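Local coordinates for protein porin (Acinetobacter baumannii AB307-0294, PDB 5DL7) that probably acts as an outer-membrane channel of the OprD family, a beta-barrel porin that lets small solutes, possibly vanillate, across the outer membrane, at residues A[29-34]-A[409-414]; A[63-68]-A[115-120]; A[341-346]-A[370-375]. All coordinates share one frame; numbering follows the deposited sequence.

Interaction 1: residues A[29-34]-A[409-414]; sequences NFYFDR and TRLNVD. With C8E ((hydroxyethyloxy)tri(ethyloxy)octane), chain K.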
loop_
_atom_site.group_PDB
_atom_site.type_symbol
_atom_site.label_atom_id
_atom_site.label_comp_id
_atom_site.label_asym_id
_atom_site.label_seq_id
_atom_site.Cartn_x
_atom_site.Cartn_y
_atom_site.Cartn_z
ATOM N N ASN A 29 -14.119 -0.473 11.216
ATOM C CA ASN A 29 -14.707 -1.786 11.210
ATOM C C ASN A 29 -14.394 -2.332 9.778
ATOM O O ASN A 29 -14.637 -1.580 8.813
ATOM C CB ASN A 29 -16.164 -1.637 11.358
ATOM C CG ASN A 29 -16.832 -2.973 11.532
ATOM O OD1 ASN A 29 -17.039 -3.684 10.613
ATOM N ND2 ASN A 29 -17.060 -3.356 12.743
ATOM N N PHE A 30 -13.741 -3.455 9.711
ATOM C CA PHE A 30 -13.184 -4.023 8.437
ATOM C C PHE A 30 -13.606 -5.516 8.351
ATOM O O PHE A 30 -13.230 -6.299 9.169
ATOM C CB PHE A 30 -11.726 -3.845 8.521
ATOM C CG PHE A 30 -10.961 -3.953 7.218
ATOM C CD1 PHE A 30 -11.320 -4.842 6.154
ATOM C CD2 PHE A 30 -9.725 -3.268 7.073
ATOM C CE1 PHE A 30 -10.617 -4.917 4.946
ATOM C CE2 PHE A 30 -9.000 -3.323 5.847
ATOM C CZ PHE A 30 -9.438 -4.145 4.785
ATOM N N TYR A 31 -14.322 -5.857 7.313
ATOM C CA TYR A 31 -14.578 -7.268 6.996
ATOM C C TYR A 31 -13.825 -7.626 5.721
ATOM O O TYR A 31 -13.873 -6.823 4.747
ATOM C CB TYR A 31 -16.083 -7.418 6.679
ATOM C CG TYR A 31 -16.475 -8.804 6.237
ATOM C CD1 TYR A 31 -16.292 -9.899 7.106
ATOM C CD2 TYR A 31 -16.885 -9.073 4.933
ATOM C CE1 TYR A 31 -16.643 -11.191 6.714
ATOM C CE2 TYR A 31 -17.202 -10.379 4.523
ATOM C CZ TYR A 31 -17.095 -11.417 5.452
ATOM O OH TYR A 31 -17.405 -12.688 5.067
ATOM N N PHE A 32 -13.133 -8.744 5.744
ATOM C CA PHE A 32 -12.263 -9.167 4.619
ATOM C C PHE A 32 -12.622 -10.612 4.323
ATOM O O PHE A 32 -12.663 -11.419 5.219
ATOM C CB PHE A 32 -10.798 -9.107 5.050
ATOM C CG PHE A 32 -9.794 -9.542 3.990
ATOM C CD1 PHE A 32 -9.572 -10.902 3.735
ATOM C CD2 PHE A 32 -9.056 -8.595 3.271
ATOM C CE1 PHE A 32 -8.683 -11.317 2.775
ATOM C CE2 PHE A 32 -8.129 -9.007 2.298
ATOM C CZ PHE A 32 -7.975 -10.367 2.040
ATOM N N ASP A 33 -12.980 -10.856 3.073
ATOM C CA ASP A 33 -13.303 -12.274 2.678
ATOM C C ASP A 33 -12.671 -12.491 1.328
ATOM O O ASP A 33 -13.257 -12.054 0.313
ATOM C CB ASP A 33 -14.801 -12.360 2.538
ATOM C CG ASP A 33 -15.288 -13.802 1.984
ATOM O OD1 ASP A 33 -14.597 -14.790 2.387
ATOM O OD2 ASP A 33 -16.317 -13.851 1.173
ATOM N N ARG A 34 -11.640 -13.312 1.232
ATOM C CA ARG A 34 -11.086 -13.693 -0.063
ATOM C C ARG A 34 -11.527 -15.225 -0.203
ATOM O O ARG A 34 -10.966 -16.115 0.367
ATOM C CB ARG A 34 -9.608 -13.533 -0.064
ATOM C CG ARG A 34 -8.893 -14.012 -1.325
ATOM C CD ARG A 34 -7.430 -13.851 -1.340
ATOM N NE ARG A 34 -7.097 -12.395 -1.431
ATOM C CZ ARG A 34 -5.989 -11.827 -1.034
ATOM N NH1 ARG A 34 -4.942 -12.513 -0.646
ATOM N NH2 ARG A 34 -5.752 -10.522 -1.294
ATOM N N THR A 409 -14.094 -9.805 -1.192
ATOM C CA THR A 409 -14.933 -8.718 -0.786
ATOM C C THR A 409 -14.191 -8.013 0.416
ATOM O O THR A 409 -13.584 -8.674 1.237
ATOM C CB THR A 409 -16.243 -9.299 -0.174
ATOM O OG1 THR A 409 -16.945 -9.957 -1.220
ATOM C CG2 THR A 409 -17.024 -8.188 0.364
ATOM N N ARG A 410 -14.113 -6.705 0.403
ATOM C CA ARG A 410 -13.641 -5.948 1.569
ATOM C C ARG A 410 -14.739 -4.907 1.852
ATOM O O ARG A 410 -15.186 -4.196 0.991
ATOM C CB ARG A 410 -12.322 -5.158 1.307
ATOM C CG ARG A 410 -11.167 -6.049 0.939
ATOM C CD ARG A 410 -9.845 -5.242 0.647
ATOM N NE ARG A 410 -8.863 -6.178 0.095
ATOM C CZ ARG A 410 -7.624 -5.826 -0.208
ATOM N NH1 ARG A 410 -7.205 -4.618 0.041
ATOM N NH2 ARG A 410 -6.893 -6.638 -0.881
ATOM N N LEU A 411 -15.193 -4.835 3.114
ATOM C CA LEU A 411 -16.161 -3.845 3.564
ATOM C C LEU A 411 -15.543 -3.042 4.705
ATOM O O LEU A 411 -14.934 -3.626 5.598
ATOM C CB LEU A 411 -17.406 -4.532 4.062
ATOM C CG LEU A 411 -18.116 -5.479 3.041
ATOM C CD1 LEU A 411 -19.313 -6.232 3.755
ATOM C CD2 LEU A 411 -18.531 -4.801 1.750
ATOM N N ASN A 412 -15.658 -1.763 4.609
ATOM C CA ASN A 412 -15.123 -0.814 5.560
ATOM C C ASN A 412 -16.090 0.151 6.053
ATOM O O ASN A 412 -16.821 0.820 5.251
ATOM C CB ASN A 412 -13.918 -0.020 4.958
ATOM C CG ASN A 412 -12.807 -0.932 4.436
ATOM O OD1 ASN A 412 -12.745 -1.389 3.283
ATOM N ND2 ASN A 412 -11.899 -1.295 5.378
ATOM N N VAL A 413 -16.175 0.379 7.359
ATOM C CA VAL A 413 -16.849 1.558 7.894
ATOM C C VAL A 413 -15.864 2.255 8.811
ATOM O O VAL A 413 -15.302 1.610 9.705
ATOM C CB VAL A 413 -18.171 1.240 8.666
ATOM C CG1 VAL A 413 -18.725 2.488 9.206
ATOM C CG2 VAL A 413 -19.148 0.437 7.746
ATOM N N ASP A 414 -15.594 3.509 8.568
ATOM C CA ASP A 414 -14.637 4.297 9.342
ATOM C C ASP A 414 -15.198 5.612 9.833
ATOM O O ASP A 414 -16.070 6.295 9.193
ATOM C CB ASP A 414 -13.395 4.570 8.499
ATOM C CG ASP A 414 -12.582 3.272 8.104
ATOM O OD1 ASP A 414 -12.892 2.134 8.372
ATOM O OD2 ASP A 414 -11.453 3.405 7.645
HETATM O O12 C8E K . -19.139 -12.878 9.399
HETATM C C13 C8E K . -19.767 -11.677 9.783
HETATM C C14 C8E K . -19.451 -10.582 8.778
HETATM O O15 C8E K . -20.259 -9.419 8.991
HETATM C C16 C8E K . -20.204 -8.430 7.934
HETATM C C17 C8E K . -20.169 -7.120 8.675
HETATM O O18 C8E K . -20.220 -5.954 7.855
HETATM C C19 C8E K . -19.376 -4.915 8.382
HETATM C C20 C8E K . -19.084 -3.783 7.402
HETATM O O21 C8E K . -17.708 -3.260 7.584
HETATM O O HOH W 1 -16.051 -12.663 -1.209
#

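Interaction 2: residues A[63-68]-A[115-120]; sequences EGTVGF and AKFRKN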
loop_
_atom_site.group_PDB
_atom_site.type_symbol
_atom_site.label_atom_id
_atom_site.label_comp_id
_atom_site.label_asym_id
_atom_site.label_seq_id
_atom_site.Cartn_x
_atom_site.Cartn_y
_atom_site.Cartn_z
ATOM N N GLU A 63 10.077 26.410 20.467
ATOM C CA GLU A 63 10.720 27.602 19.864
ATOM C C GLU A 63 12.150 27.373 20.174
ATOM O O GLU A 63 12.453 26.786 21.181
ATOM C CB GLU A 63 10.223 28.955 20.466
ATOM C CG GLU A 63 8.702 29.204 20.515
ATOM C CD GLU A 63 7.866 29.022 19.202
ATOM O OE1 GLU A 63 8.219 28.334 18.216
ATOM O OE2 GLU A 63 6.724 29.528 19.197
ATOM N N GLY A 64 13.038 27.864 19.332
ATOM C CA GLY A 64 14.483 27.768 19.600
ATOM C C GLY A 64 15.057 27.717 18.214
ATOM O O GLY A 64 14.285 27.482 17.257
ATOM N N THR A 65 16.368 27.935 18.059
ATOM C CA THR A 65 17.043 27.682 16.738
ATOM C C THR A 65 16.805 26.274 16.232
ATOM O O THR A 65 16.510 26.040 15.048
ATOM C CB THR A 65 18.520 27.994 16.860
ATOM O OG1 THR A 65 18.571 29.358 17.247
ATOM C CG2 THR A 65 19.208 27.845 15.568
ATOM N N VAL A 66 16.911 25.335 17.152
ATOM C CA VAL A 66 16.419 23.983 16.959
ATOM C C VAL A 66 15.140 23.755 17.787
ATOM O O VAL A 66 15.189 23.989 18.993
ATOM C CB VAL A 66 17.429 22.947 17.363
ATOM C CG1 VAL A 66 16.854 21.609 17.038
ATOM C CG2 VAL A 66 18.681 23.134 16.587
ATOM N N GLY A 67 14.076 23.271 17.153
ATOM C CA GLY A 67 12.827 23.020 17.830
ATOM C C GLY A 67 12.689 21.503 17.973
ATOM O O GLY A 67 13.229 20.734 17.159
ATOM N N PHE A 68 11.925 21.100 18.987
ATOM C CA PHE A 68 11.745 19.638 19.273
ATOM C C PHE A 68 10.278 19.338 19.328
ATOM O O PHE A 68 9.468 20.187 19.680
ATOM C CB PHE A 68 12.388 19.284 20.551
ATOM C CG PHE A 68 13.878 19.397 20.517
ATOM C CD1 PHE A 68 14.635 18.423 19.858
ATOM C CD2 PHE A 68 14.508 20.497 21.063
ATOM C CE1 PHE A 68 16.026 18.586 19.785
ATOM C CE2 PHE A 68 15.874 20.590 21.073
ATOM C CZ PHE A 68 16.629 19.646 20.433
ATOM N N ALA A 115 13.068 16.775 15.582
ATOM C CA ALA A 115 13.769 18.016 15.718
ATOM C C ALA A 115 13.832 18.789 14.379
ATOM O O ALA A 115 13.936 18.160 13.348
ATOM C CB ALA A 115 15.223 17.774 16.139
ATOM N N LYS A 116 13.737 20.119 14.462
ATOM C CA LYS A 116 13.696 20.945 13.301
ATOM C C LYS A 116 14.657 22.116 13.400
ATOM O O LYS A 116 14.724 22.743 14.408
ATOM C CB LYS A 116 12.291 21.437 13.159
ATOM C CG LYS A 116 12.136 22.304 11.939
ATOM C CD LYS A 116 10.733 22.265 11.479
ATOM C CE LYS A 116 10.039 23.508 11.848
ATOM N NZ LYS A 116 9.197 23.709 10.644
ATOM N N PHE A 117 15.388 22.313 12.321
ATOM C CA PHE A 117 16.250 23.459 12.104
ATOM C C PHE A 117 15.916 24.049 10.742
ATOM O O PHE A 117 16.035 23.371 9.752
ATOM C CB PHE A 117 17.736 22.991 12.093
ATOM C CG PHE A 117 18.711 24.095 11.792
ATOM C CD1 PHE A 117 18.816 25.143 12.657
ATOM C CD2 PHE A 117 19.505 24.064 10.643
ATOM C CE1 PHE A 117 19.670 26.223 12.434
ATOM C CE2 PHE A 117 20.410 25.118 10.414
ATOM C CZ PHE A 117 20.448 26.201 11.282
ATOM N N ARG A 118 15.520 25.336 10.698
ATOM C CA ARG A 118 14.910 25.845 9.483
ATOM C C ARG A 118 13.900 24.947 8.839
ATOM O O ARG A 118 12.906 24.580 9.488
ATOM C CB ARG A 118 16.024 26.208 8.572
ATOM C CG ARG A 118 16.917 27.257 9.159
ATOM C CD ARG A 118 18.227 27.373 8.409
ATOM N NE ARG A 118 17.985 27.860 7.043
ATOM C CZ ARG A 118 17.956 29.151 6.679
ATOM N NH1 ARG A 118 18.151 30.152 7.536
ATOM N NH2 ARG A 118 17.751 29.452 5.412
ATOM N N LYS A 119 14.078 24.477 7.574
ATOM C CA LYS A 119 13.036 23.649 7.001
ATOM C C LYS A 119 13.570 22.172 6.845
ATOM O O LYS A 119 13.219 21.445 5.896
ATOM C CB LYS A 119 12.480 24.163 5.665
ATOM C CG LYS A 119 12.012 25.653 5.681
ATOM C CD LYS A 119 11.482 25.903 4.238
ATOM C CE LYS A 119 11.056 27.283 3.885
ATOM N NZ LYS A 119 9.773 27.463 4.604
ATOM N N ASN A 120 14.482 21.785 7.761
ATOM C CA ASN A 120 15.093 20.465 7.813
ATOM C C ASN A 120 14.493 19.761 9.088
ATOM O O ASN A 120 14.436 20.416 10.192
ATOM C CB ASN A 120 16.545 20.551 8.014
ATOM C CG ASN A 120 17.240 21.360 6.905
ATOM O OD1 ASN A 120 17.214 20.899 5.783
ATOM N ND2 ASN A 120 17.630 22.633 7.206
HETATM O O HOH W 2 15.520 27.101 12.888
#

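Interaction 3: residues A[341-346]-A[370-375]; sequences LRFMTR and FDLGYK. With C8E ((hydroxyethyloxy)tri(ethyloxy)octane), chain F; C8E ((hydroxyethyloxy)tri(ethyloxy)octane), chain H.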
loop_
_atom_site.group_PDB
_atom_site.type_symbol
_atom_site.label_atom_id
_atom_site.label_comp_id
_atom_site.label_asym_id
_atom_site.label_seq_id
_atom_site.Cartn_x
_atom_site.Cartn_y
_atom_site.Cartn_z
ATOM N N LEU A 341 -20.157 10.515 -2.526
ATOM C CA LEU A 341 -20.118 9.179 -3.218
ATOM C C LEU A 341 -19.154 9.190 -4.346
ATOM O O LEU A 341 -19.029 10.173 -5.064
ATOM C CB LEU A 341 -21.558 8.850 -3.744
ATOM C CG LEU A 341 -21.743 7.422 -4.263
ATOM C CD1 LEU A 341 -21.737 6.476 -3.044
ATOM C CD2 LEU A 341 -23.164 7.363 -4.895
ATOM N N ARG A 342 -18.429 8.079 -4.476
ATOM C CA ARG A 342 -17.466 7.768 -5.528
ATOM C C ARG A 342 -17.630 6.312 -5.959
ATOM O O ARG A 342 -17.882 5.449 -5.104
ATOM C CB ARG A 342 -15.990 7.947 -5.125
ATOM C CG ARG A 342 -15.662 9.413 -4.923
ATOM C CD ARG A 342 -14.166 9.617 -4.521
ATOM N NE ARG A 342 -13.951 11.068 -4.742
ATOM C CZ ARG A 342 -12.776 11.572 -4.816
ATOM N NH1 ARG A 342 -12.630 12.880 -5.076
ATOM N NH2 ARG A 342 -11.751 10.758 -4.524
ATOM N N PHE A 343 -17.590 6.108 -7.244
ATOM C CA PHE A 343 -17.633 4.768 -7.847
ATOM C C PHE A 343 -16.402 4.600 -8.693
ATOM O O PHE A 343 -16.007 5.474 -9.428
ATOM C CB PHE A 343 -18.894 4.620 -8.720
ATOM C CG PHE A 343 -18.916 3.376 -9.545
ATOM C CD1 PHE A 343 -19.228 2.166 -8.956
ATOM C CD2 PHE A 343 -18.635 3.408 -10.854
ATOM C CE1 PHE A 343 -19.277 0.958 -9.700
ATOM C CE2 PHE A 343 -18.704 2.232 -11.596
ATOM C CZ PHE A 343 -19.021 1.037 -11.000
ATOM N N MET A 344 -15.819 3.385 -8.644
ATOM C CA MET A 344 -14.782 2.954 -9.531
ATOM C C MET A 344 -15.046 1.502 -9.899
ATOM O O MET A 344 -15.411 0.689 -9.150
ATOM C CB MET A 344 -13.320 3.129 -8.976
ATOM C CG MET A 344 -12.214 2.946 -9.943
ATOM S SD MET A 344 -11.760 1.196 -9.790
ATOM C CE MET A 344 -10.856 1.028 -8.057
ATOM N N THR A 345 -14.706 1.243 -11.101
ATOM C CA THR A 345 -14.518 -0.174 -11.657
ATOM C C THR A 345 -13.306 -0.216 -12.568
ATOM O O THR A 345 -12.969 0.698 -13.248
ATOM C CB THR A 345 -15.784 -0.730 -12.397
ATOM O OG1 THR A 345 -15.681 -2.079 -12.819
ATOM C CG2 THR A 345 -16.190 0.123 -13.631
ATOM N N ARG A 346 -12.623 -1.369 -12.588
ATOM C CA ARG A 346 -11.432 -1.558 -13.323
ATOM C C ARG A 346 -11.179 -2.980 -13.640
ATOM O O ARG A 346 -11.761 -3.851 -12.914
ATOM C CB ARG A 346 -10.281 -0.995 -12.532
ATOM C CG ARG A 346 -10.025 -1.624 -11.203
ATOM C CD ARG A 346 -8.799 -0.919 -10.528
ATOM N NE ARG A 346 -8.603 -1.457 -9.181
ATOM C CZ ARG A 346 -7.562 -1.175 -8.437
ATOM N NH1 ARG A 346 -6.608 -0.258 -8.787
ATOM N NH2 ARG A 346 -7.533 -1.708 -7.191
ATOM N N PHE A 370 -14.821 -3.731 -8.522
ATOM C CA PHE A 370 -15.820 -2.679 -8.199
ATOM C C PHE A 370 -15.544 -2.070 -6.853
ATOM O O PHE A 370 -15.188 -2.781 -5.958
ATOM C CB PHE A 370 -17.246 -3.207 -8.182
ATOM C CG PHE A 370 -17.639 -3.737 -9.468
ATOM C CD1 PHE A 370 -18.125 -2.852 -10.434
ATOM C CD2 PHE A 370 -17.482 -5.092 -9.812
ATOM C CE1 PHE A 370 -18.516 -3.251 -11.739
ATOM C CE2 PHE A 370 -17.893 -5.541 -11.106
ATOM C CZ PHE A 370 -18.358 -4.598 -12.077
ATOM N N ASP A 371 -15.649 -0.712 -6.752
ATOM C CA ASP A 371 -15.318 0.029 -5.539
ATOM C C ASP A 371 -16.368 1.122 -5.424
ATOM O O ASP A 371 -16.397 1.957 -6.268
ATOM C CB ASP A 371 -13.914 0.576 -5.717
ATOM C CG ASP A 371 -13.354 1.317 -4.545
ATOM O OD1 ASP A 371 -13.980 1.542 -3.509
ATOM O OD2 ASP A 371 -12.084 1.566 -4.550
ATOM N N LEU A 372 -17.150 1.069 -4.406
ATOM C CA LEU A 372 -18.156 2.105 -4.034
ATOM C C LEU A 372 -17.890 2.620 -2.676
ATOM O O LEU A 372 -17.806 1.838 -1.755
ATOM C CB LEU A 372 -19.531 1.526 -4.102
ATOM C CG LEU A 372 -20.657 2.564 -4.130
ATOM C CD1 LEU A 372 -20.634 3.473 -5.299
ATOM C CD2 LEU A 372 -21.940 1.793 -4.002
ATOM N N GLY A 373 -17.613 3.950 -2.555
ATOM C CA GLY A 373 -17.271 4.572 -1.251
ATOM C C GLY A 373 -18.136 5.793 -1.026
ATOM O O GLY A 373 -18.516 6.512 -2.026
ATOM N N TYR A 374 -18.587 6.013 0.221
ATOM C CA TYR A 374 -19.363 7.131 0.586
ATOM C C TYR A 374 -18.860 7.739 1.871
ATOM O O TYR A 374 -18.695 6.989 2.872
ATOM C CB TYR A 374 -20.828 6.772 0.799
ATOM C CG TYR A 374 -21.714 7.913 1.169
ATOM C CD1 TYR A 374 -21.856 9.033 0.331
ATOM C CD2 TYR A 374 -22.414 7.910 2.345
ATOM C CE1 TYR A 374 -22.597 10.114 0.701
ATOM C CE2 TYR A 374 -23.167 9.043 2.677
ATOM C CZ TYR A 374 -23.235 10.091 1.811
ATOM O OH TYR A 374 -24.044 11.094 2.238
ATOM N N LYS A 375 -18.546 9.017 1.784
ATOM C CA LYS A 375 -18.167 9.790 3.002
ATOM C C LYS A 375 -19.104 10.921 3.225
ATOM O O LYS A 375 -19.271 11.739 2.387
ATOM C CB LYS A 375 -16.764 10.355 2.846
ATOM C CG LYS A 375 -15.530 9.504 2.674
ATOM C CD LYS A 375 -14.381 10.466 3.135
ATOM C CE LYS A 375 -14.951 11.637 3.967
ATOM N NZ LYS A 375 -14.089 12.075 5.072
HETATM C C1 C8E F . -26.675 5.234 -5.302
HETATM C C2 C8E F . -25.977 5.172 -6.661
HETATM C C3 C8E F . -24.818 4.145 -6.754
HETATM C C4 C8E F . -24.332 4.123 -8.209
HETATM C C5 C8E F . -23.185 3.206 -8.554
HETATM C C6 C8E F . -23.011 2.915 -10.004
HETATM C C7 C8E F . -22.444 4.079 -10.686
HETATM C C8 C8E F . -22.136 3.731 -12.044
HETATM O O9 C8E F . -21.801 5.092 -12.150
HETATM C C10 C8E F . -21.506 6.017 -13.179
HETATM C C11 C8E F . -22.499 7.053 -12.826
HETATM O O12 C8E F . -22.537 8.318 -13.537
HETATM C C13 C8E F . -23.650 8.576 -14.478
HETATM C C14 C8E F . -23.961 10.071 -14.649
HETATM O O15 C8E F . -23.792 10.623 -16.006
HETATM C C16 C8E F . -23.699 12.067 -16.047
HETATM C C17 C8E F . -23.262 12.615 -17.433
HETATM O O18 C8E F . -21.981 13.252 -17.681
HETATM C C19 C8E F . -21.630 14.444 -16.904
HETATM C C20 C8E F . -21.892 14.254 -15.390
HETATM O O21 C8E F . -21.099 14.850 -14.362
HETATM C C1 C8E H . -14.342 -2.495 -15.931
HETATM C C2 C8E H . -13.780 -1.318 -16.604
HETATM C C3 C8E H . -14.859 -0.628 -17.347
HETATM C C4 C8E H . -14.269 0.355 -18.303
HETATM C C5 C8E H . -15.154 1.410 -18.858
HETATM C C6 C8E H . -14.963 1.893 -20.283
HETATM C C7 C8E H . -15.325 3.377 -20.449
HETATM C C8 C8E H . -15.664 3.955 -21.857
HETATM O O9 C8E H . -16.014 5.351 -21.624
HETATM C C10 C8E H . -16.517 6.228 -22.642
HETATM C C11 C8E H . -17.471 7.277 -22.024
HETATM O O12 C8E H . -17.070 7.701 -20.687
HETATM C C13 C8E H . -17.833 8.763 -20.081
HETATM C C14 C8E H . -17.493 10.124 -20.696
HETATM O O15 C8E H . -18.280 11.146 -20.098
HETATM C C16 C8E H . -19.033 11.988 -21.029
#

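Interaction 1: residues A[29-34]-A[409-414]
Residues 29-34 and 409-414 run antiparallel, their axes 178° apart, and pair Asn-29 with Val-413, Tyr-31 with Leu-411 and Asp-33 with Thr-409 as hydrogen-bonded pairs. Six N-H...O bonds join them, among them Tyr-31 N to Leu-411 O at 2.9 Å. Between these pairs the carbonyls of Asn-29, Tyr-31 and Leu-411 also receive CA-H contacts. Because the two segments belong to the first and last long strands, this seam closes the barrel.

Phe-30, Phe-32, Arg-410 and Asn-412 project to the inner side. The amide nitrogen ND2 of Asn-412 sits over the centre of the Phe-30 ring, 3.3 Å above its plane, with the amide and ring planes 66° apart; Arg-389 binds the OD1 of the same amide. Arg-410 takes its CG beside its own backbone N (chi1 -61°) and then extends between the two phenylalanines, CB 4.0 Å from Phe-30 CE1 and NE 3.7 Å from Phe-32 CE2. Its NH2 lies 4.1 Å from Arg-34 NH2, and both guanidinium groups form salt bridges with Glu-408.

On the outer side Tyr-31 CD2 meets Leu-411 CD1 at 3.9 Å, while a detergent molecule passes over one face of the tyrosine ring and gives a hydrogen bond from its O21 to Asn-29 OD1 (3.1 Å), an atom that also accepts from Trp-49. Farther along, a water bridges Asp-33 OD2 and Thr-409 OG1, and Arg-47 holds the other carboxylate oxygen.

The seam thus turns an amphiphilic surface to detergent and an arginine-bearing wall to the interior. The shared Glu-408 carboxylate probably holds the two guanidinium groups side by side, and the positive wall is consistent with the arginine rows that guide anionic substrates in OprD-family channels.

Interaction 2: residues A[63-68]-A[115-120]
The Phe-117 ring meets Thr-65 at its edge: CG2 of Thr-65 lies in the ring plane, 3.6 Å from Phe-117 CE1, and the carbonyl O of Thr-65 approaches Phe-117 CD1 at 3.4 Å. One face of the ring is covered by Arg-118 CG, centred 4.1 Å above it. On the same side of the strands, the Phe-68 ring leans obliquely on Ala-115, its CD1 3.8 Å from the methyl CB, and Val-66 CG1 packs more loosely on the same methyl.

The backbones join at one hydrogen-bonded antiparallel pair, with Gly-67 N giving to Lys-116 O at 2.9 Å and Lys-116 N returning a bond to Gly-67 O. Beyond it the strands part, and a water spans them, donating to Thr-65 O (2.6 Å) and accepting from Arg-118 N (2.8 Å).

Residues 117-120 form a tight two-residue beta-hairpin turn. Phe-117 O accepts from both N and ND2 of Asn-120, which come from opposite faces of its plane, while Glu-155 grips Arg-118.

Here a short turn, probably periplasmic, ends the strand pairing: the two bonds from Asn-120 probably steady it, water replaces direct backbone bonding, and the apolar side chains of Val-66, Phe-68 and Phe-117 lie on the surface, probably toward lipid.

Interaction 3: residues A[341-346]-A[370-375]
Thr-345 swings OG1 opposite its backbone N (chi1 -175°), whereas Phe-370 folds CG back beside its own N (chi1 -61°); together these rotations lay the phenylalanine ring over the threonine, with OG1 above one ring face and 3.3 Å from Phe-370 CE1. The hydroxyl is hydrogen-bonded to the carbonyl O of Glu-369. At the ring edge Phe-343 CZ approaches Phe-370 CD1 to 4.0 Å.

Farther along the same surface, the leucines cross at a slant, Leu-341 CD1 lying 3.9 Å from Leu-372 CD1, and the latter methyl also packs 3.4 Å from the carbonyl O of Arg-342. Tyr-374 turns the edge of its ring to the Leu-341 backbone N.

The two segments form the base of a beta hairpin in the barrel wall, antiparallel at 172°, with Arg-342/Gly-373 and Met-344/Asp-371 as the hydrogen-bonded pairs. This largely apolar row faces outward, where lipid would lie in the membrane: one detergent tail passes over a face of Phe-343, its C8 3.7 Å from CD2, and another ends at Thr-345 OG1.

The inner side is different. Met-344, bent twice along its chain, brings CE 3.8 Å from Asp-371 OD2 and 3.5 Å above the guanidinium face of Arg-346. Asp-371 is in turn paired with Arg-387, and Arg-346 with Glu-369 and Asp-306.

Overall arrangement
From the N terminus, residues 29-34 lie on the first long strand but find their partner only at 409-414, on the last; interaction 1 therefore encloses nearly the whole chain and shuts the barrel. Within that span interaction 2 closes a loop from 63-68 to 115-120, and after it, without crossing, interaction 3 closes the short one from 341-346 to 370-375. All three join neighbouring antiparallel strands of the same wall. Interactions 1 and 3 are close, centres about 14 Å apart, with strand 384-395 between them, whereas the centre of interaction 2 lies about 41 Å from that of interaction 1, at the barrel end where the short turn 117-120 lies, probably the periplasmic one.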